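Local atomic coordinates of galactose-1-phosphate uridylyltransferase (Pyrobaculum aerophilum str. IM2, PDB entry 6K9Z), a protein that probably transfers uridylyl groups between UDP-sugars and hexose 1-phosphates such as galactose 1-phosphate, and binds zinc, iron and UDP. Residues Phe124-Gly129 with Tyr247-His252; Pro201-Ile206 with Glu268-Tyr273. The protein carries 1 engineered substitution. One frame throughout, in Å; residues are numbered along the deposited sequence.

Contact 1 (Phe124-Gly129 with Tyr247-His252); sequences FFRNKG and YIMVLH. With FE (Fe (III) ion), chain E.
Phe124 to Lys128 pair in antiparallel fashion with Tyr247 to Leu251 through five backbone hydrogen bonds. Arg126 and Met249 exchange two of them, Lys128 and Tyr247 two more, and Leu251 N reaches Phe124 O at 3.0 Å. Water 1 prolongs the ladder, donating to Leu251 O while accepting from Phe124 N. Apolar contact is modest: Phe125 CB lies 4.3 Å from Val250 CG2, and Leu251 CB sits at the edge of the Phe124 ring. On the face shared by Arg126, Lys128, Tyr247 and Met249, Lys128 CB makes a CH-pi contact over the Tyr247 ring, 3.7 Å from its centroid. The phenol is carried under that methylene because Tyr247 CG stands between the backbone N and carbonyl carbon (chi1 67°). Arg126 runs extended past the phenol, its guanidinium 24° from the ring plane and NH1 2.9 Å from Tyr247 OH. Their polar ends are held by Glu82, which salt-bridges Arg126, and by Asp90, hydrogen-bonded to Tyr247 OH, while Lys128 NZ pairs with Asp89. At the far end His252 ND1 binds iron at 2.2 Å. A backbone ladder thus joins strand 121-128 to strand 247-252, and acids at the ends of Arg126 and Lys128 probably offset their buried charge.

Contact 2 (Pro201-Ile206 with Glu268-Tyr273); sequences PHEVHI and EIYGMY. With FE (Fe (III) ion), chain E.
Glu268 lies stacked on His205, its CG 3.6 Å from the imidazole centroid and 14° off the ring normal, with carboxylate and ring planes 23° apart. Each oxygen of this carboxylate has a partner: Glu268 OE1 binds iron at 2.3 Å, and Glu268 OE2 accepts from Tyr270 OH, nearly along its C-O axis, at 2.6 Å. His205 NE2 donates a hydrogen bond to Glu203 OE2 at 2.8 Å, on the anti side and tilted from the carboxylate plane; Glu203 OE1 takes the backbone N-H groups of Lys199 and Trp200. Glu203 reaches the imidazole as an extended chain, CG opposite the backbone N (chi1 178°), running beside the Tyr270 ring. An alanine in place of His205 would probably leave Glu203 OE2 without its imidazole donor and the iron-binding Glu268 free to shift on the side where the ring now supports it. Four backbone hydrogen bonds join His202 with Gly271 and Val204 with Ile269. At the loop end His202 ND1 makes a weak bond to Tyr273 O at 2.7 Å, while His202 NE2 is hydrogen-bonded to Arg304. Beyond the polar groups, Ile206 CD1 touches Ile269 CD1. Helices 220-240 and 298-309 cover the His202 and Val204 face, and strands 190-193 and 247-252 flank the pair in the sheet.

Both contacts belong to one nine-stranded antiparallel sheet, their centres about 10 Å apart. Across it the strands run 121-128, 247-252, 266-271, 202-208, so the contacts are joined by the direct pairing of 247-252 with 266-271, probably through hydrogen bonds from Tyr270 N to Ile248 O and from Glu268 N to Val250 O. Along the chain their segments alternate: 124-129, 201-206, 247-252, 268-273. Contact 1 joins a strand from the N-terminal HIT-clan family region to one from the C-terminal region, whereas contact 2 lies wholly within the latter. His252 and Glu268 both bind the iron, which also carries water 2; Glu156 and His266 complete its protein ligands, so the site is built partly on adjacent strands.

Contact 1 (Phe124-Gly129 with Tyr247-His252)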
# COMPACT_ATOMS: atom_id res chain seq x y z
N PHE A 124 -0.01 -4.24 16.40
CA PHE A 124 1.34 -4.86 16.49
C PHE A 124 1.82 -5.18 15.07
O PHE A 124 1.06 -5.84 14.32
CB PHE A 124 1.22 -6.13 17.34
CG PHE A 124 2.48 -6.94 17.44
CD1 PHE A 124 3.61 -6.39 17.97
CD2 PHE A 124 2.49 -8.29 17.14
CE1 PHE A 124 4.78 -7.11 18.05
CE2 PHE A 124 3.66 -9.03 17.27
CZ PHE A 124 4.81 -8.43 17.72
N PHE A 125 3.02 -4.75 14.70
CA PHE A 125 3.56 -5.02 13.35
C PHE A 125 5.07 -5.16 13.42
O PHE A 125 5.67 -4.76 14.42
CB PHE A 125 3.12 -3.99 12.31
CG PHE A 125 3.61 -2.60 12.53
CD1 PHE A 125 2.96 -1.76 13.42
CD2 PHE A 125 4.75 -2.15 11.88
CE1 PHE A 125 3.40 -0.46 13.59
CE2 PHE A 125 5.21 -0.86 12.08
CZ PHE A 125 4.55 -0.01 12.94
N ARG A 126 5.63 -5.76 12.37
CA ARG A 126 7.07 -5.97 12.32
C ARG A 126 7.49 -5.74 10.88
O ARG A 126 6.92 -6.36 10.00
CB ARG A 126 7.43 -7.36 12.83
CG ARG A 126 8.93 -7.59 13.04
CD ARG A 126 9.21 -9.03 13.55
NE ARG A 126 10.48 -9.10 14.24
CZ ARG A 126 11.68 -9.23 13.64
NH1 ARG A 126 11.78 -9.34 12.32
NH2 ARG A 126 12.80 -9.16 14.36
N ASN A 127 8.51 -4.91 10.69
CA ASN A 127 9.16 -4.75 9.36
C ASN A 127 10.53 -5.40 9.44
O ASN A 127 11.24 -5.15 10.41
CB ASN A 127 9.30 -3.28 8.97
CG ASN A 127 7.95 -2.61 8.86
OD1 ASN A 127 7.06 -3.16 8.21
ND2 ASN A 127 7.82 -1.42 9.46
N LYS A 128 10.92 -6.17 8.40
CA LYS A 128 12.22 -6.88 8.46
C LYS A 128 12.91 -6.73 7.12
O LYS A 128 12.30 -7.06 6.10
CB LYS A 128 11.98 -8.36 8.80
CG LYS A 128 13.25 -9.14 9.08
CD LYS A 128 13.95 -9.71 7.85
CE LYS A 128 15.11 -10.61 8.24
NZ LYS A 128 15.54 -11.44 7.09
N GLY A 129 14.12 -6.20 7.13
CA GLY A 129 14.95 -6.15 5.92
C GLY A 129 15.36 -4.73 5.56
O GLY A 129 14.52 -3.83 5.46
N TYR A 247 10.40 -9.01 4.88
CA TYR A 247 8.96 -9.25 5.03
C TYR A 247 8.36 -8.22 5.99
O TYR A 247 9.09 -7.52 6.76
CB TYR A 247 8.66 -10.66 5.55
CG TYR A 247 9.14 -10.92 6.96
CD1 TYR A 247 8.35 -10.56 8.03
CD2 TYR A 247 10.36 -11.51 7.20
CE1 TYR A 247 8.76 -10.75 9.33
CE2 TYR A 247 10.79 -11.72 8.51
CZ TYR A 247 10.00 -11.31 9.56
OH TYR A 247 10.42 -11.45 10.85
N ILE A 248 7.03 -8.21 5.93
CA ILE A 248 6.14 -7.39 6.78
C ILE A 248 5.26 -8.38 7.51
O ILE A 248 4.76 -9.31 6.88
CB ILE A 248 5.32 -6.45 5.92
CG1 ILE A 248 6.24 -5.41 5.29
CG2 ILE A 248 4.19 -5.86 6.71
CD1 ILE A 248 5.82 -4.98 3.93
N MET A 249 5.08 -8.16 8.80
CA MET A 249 4.08 -8.93 9.58
C MET A 249 3.16 -7.98 10.34
O MET A 249 3.64 -6.99 10.86
CB MET A 249 4.77 -9.85 10.57
CG MET A 249 3.76 -10.60 11.42
SD MET A 249 4.55 -12.03 12.22
CE MET A 249 5.39 -11.16 13.53
N VAL A 250 1.85 -8.25 10.29
CA VAL A 250 0.86 -7.40 10.99
C VAL A 250 -0.15 -8.34 11.65
O VAL A 250 -0.50 -9.34 11.10
CB VAL A 250 0.21 -6.39 10.02
CG1 VAL A 250 -0.55 -7.06 8.91
CG2 VAL A 250 -0.63 -5.33 10.73
N LEU A 251 -0.57 -7.94 12.83
CA LEU A 251 -1.64 -8.61 13.59
C LEU A 251 -2.97 -7.90 13.31
O LEU A 251 -3.11 -6.74 13.70
CB LEU A 251 -1.33 -8.56 15.08
CG LEU A 251 -2.45 -9.08 16.00
CD1 LEU A 251 -2.86 -10.48 15.55
CD2 LEU A 251 -1.98 -9.08 17.45
N HIS A 252 -3.90 -8.58 12.68
CA HIS A 252 -5.28 -8.11 12.44
C HIS A 252 -6.11 -8.70 13.57
O HIS A 252 -6.29 -9.93 13.58
CB HIS A 252 -5.73 -8.58 11.06
CG HIS A 252 -5.15 -7.78 9.96
ND1 HIS A 252 -5.45 -8.03 8.63
CD2 HIS A 252 -4.37 -6.67 10.00
CE1 HIS A 252 -4.83 -7.12 7.89
NE2 HIS A 252 -4.15 -6.27 8.67
FE FE E . -6.69 -9.55 7.54
O HOH W 1 -2.54 -5.76 16.18
O HOH W 2 -7.76 -10.82 6.05

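Contact 2 (Pro201-Ile206 with Glu268-Tyr273)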
# COMPACT_ATOMS: atom_id res chain seq x y z
N PRO A 201 4.07 -11.51 -2.89
CA PRO A 201 4.71 -12.62 -3.61
C PRO A 201 4.85 -13.87 -2.73
O PRO A 201 4.74 -14.94 -3.29
CB PRO A 201 6.11 -12.10 -3.96
CG PRO A 201 6.02 -10.61 -3.83
CD PRO A 201 4.89 -10.28 -2.90
N HIS A 202 5.06 -13.72 -1.41
CA HIS A 202 4.99 -14.87 -0.48
C HIS A 202 4.12 -14.52 0.71
O HIS A 202 4.72 -14.15 1.78
CB HIS A 202 6.37 -15.28 0.02
CG HIS A 202 7.19 -15.92 -1.05
ND1 HIS A 202 7.97 -15.18 -1.95
CD2 HIS A 202 7.33 -17.21 -1.40
CE1 HIS A 202 8.58 -16.04 -2.77
NE2 HIS A 202 8.21 -17.29 -2.46
N GLU A 203 2.82 -14.79 0.65
CA GLU A 203 1.90 -14.28 1.69
C GLU A 203 1.35 -15.47 2.47
O GLU A 203 0.87 -16.41 1.85
CB GLU A 203 0.82 -13.41 1.05
CG GLU A 203 -0.18 -12.89 2.10
CD GLU A 203 -1.06 -11.77 1.56
OE1 GLU A 203 -0.86 -11.39 0.39
OE2 GLU A 203 -1.99 -11.35 2.30
N VAL A 204 1.52 -15.41 3.77
CA VAL A 204 1.03 -16.48 4.68
C VAL A 204 0.21 -15.83 5.78
O VAL A 204 0.67 -14.82 6.39
CB VAL A 204 2.20 -17.32 5.22
CG1 VAL A 204 1.65 -18.40 6.16
CG2 VAL A 204 3.05 -17.95 4.15
N HIS A 205 -1.00 -16.34 6.01
CA HIS A 205 -1.86 -15.91 7.14
C HIS A 205 -1.84 -16.99 8.21
O HIS A 205 -1.90 -18.21 7.84
CB HIS A 205 -3.26 -15.62 6.65
CG HIS A 205 -3.37 -14.40 5.80
ND1 HIS A 205 -4.56 -13.82 5.54
CD2 HIS A 205 -2.41 -13.70 5.14
CE1 HIS A 205 -4.36 -12.80 4.73
NE2 HIS A 205 -3.04 -12.72 4.45
N ILE A 206 -1.73 -16.59 9.47
CA ILE A 206 -1.63 -17.53 10.60
C ILE A 206 -2.87 -17.25 11.46
O ILE A 206 -2.98 -16.17 12.11
CB ILE A 206 -0.29 -17.43 11.33
CG1 ILE A 206 0.87 -17.62 10.33
CG2 ILE A 206 -0.20 -18.42 12.48
CD1 ILE A 206 2.27 -17.57 10.93
N GLU A 268 -0.86 -11.55 9.39
CA GLU A 268 -0.56 -11.56 7.94
C GLU A 268 0.94 -11.35 7.80
O GLU A 268 1.48 -10.40 8.39
CB GLU A 268 -1.41 -10.58 7.15
CG GLU A 268 -2.90 -10.73 7.34
CD GLU A 268 -3.77 -9.93 6.41
OE1 GLU A 268 -4.94 -10.29 6.29
OE2 GLU A 268 -3.26 -8.93 5.87
N ILE A 269 1.58 -12.18 6.99
CA ILE A 269 3.00 -12.03 6.66
C ILE A 269 3.12 -11.84 5.14
O ILE A 269 2.64 -12.72 4.39
CB ILE A 269 3.79 -13.24 7.17
CG1 ILE A 269 3.74 -13.45 8.67
CG2 ILE A 269 5.22 -13.14 6.71
CD1 ILE A 269 4.10 -14.88 9.07
N TYR A 270 3.79 -10.76 4.74
CA TYR A 270 4.04 -10.40 3.32
C TYR A 270 5.53 -10.56 3.10
O TYR A 270 6.24 -9.69 3.49
CB TYR A 270 3.57 -8.99 3.03
CG TYR A 270 2.23 -8.59 3.57
CD1 TYR A 270 1.17 -9.46 3.68
CD2 TYR A 270 2.02 -7.26 3.91
CE1 TYR A 270 -0.08 -9.04 4.12
CE2 TYR A 270 0.80 -6.81 4.38
CZ TYR A 270 -0.25 -7.72 4.52
OH TYR A 270 -1.45 -7.26 5.00
N GLY A 271 5.95 -11.69 2.54
CA GLY A 271 7.33 -11.88 2.06
C GLY A 271 7.50 -11.18 0.74
O GLY A 271 6.66 -11.42 -0.18
N MET A 272 8.53 -10.34 0.63
CA MET A 272 8.52 -9.31 -0.45
C MET A 272 9.46 -9.71 -1.59
O MET A 272 9.65 -8.90 -2.48
CB MET A 272 8.81 -7.91 0.10
CG MET A 272 7.76 -7.45 1.10
SD MET A 272 6.12 -7.37 0.28
CE MET A 272 6.33 -5.83 -0.60
N TYR A 273 10.01 -10.93 -1.63
CA TYR A 273 10.75 -11.42 -2.82
C TYR A 273 9.78 -12.21 -3.71
O TYR A 273 9.06 -13.04 -3.20
CB TYR A 273 11.94 -12.29 -2.46
CG TYR A 273 13.18 -11.59 -1.97
CD1 TYR A 273 13.38 -10.23 -2.11
CD2 TYR A 273 14.23 -12.32 -1.46
CE1 TYR A 273 14.56 -9.61 -1.69
CE2 TYR A 273 15.41 -11.74 -1.04
CZ TYR A 273 15.58 -10.38 -1.15
OH TYR A 273 16.74 -9.78 -0.76
FE FE E . -6.69 -9.55 7.54
O HOH W 2 -7.76 -10.82 6.05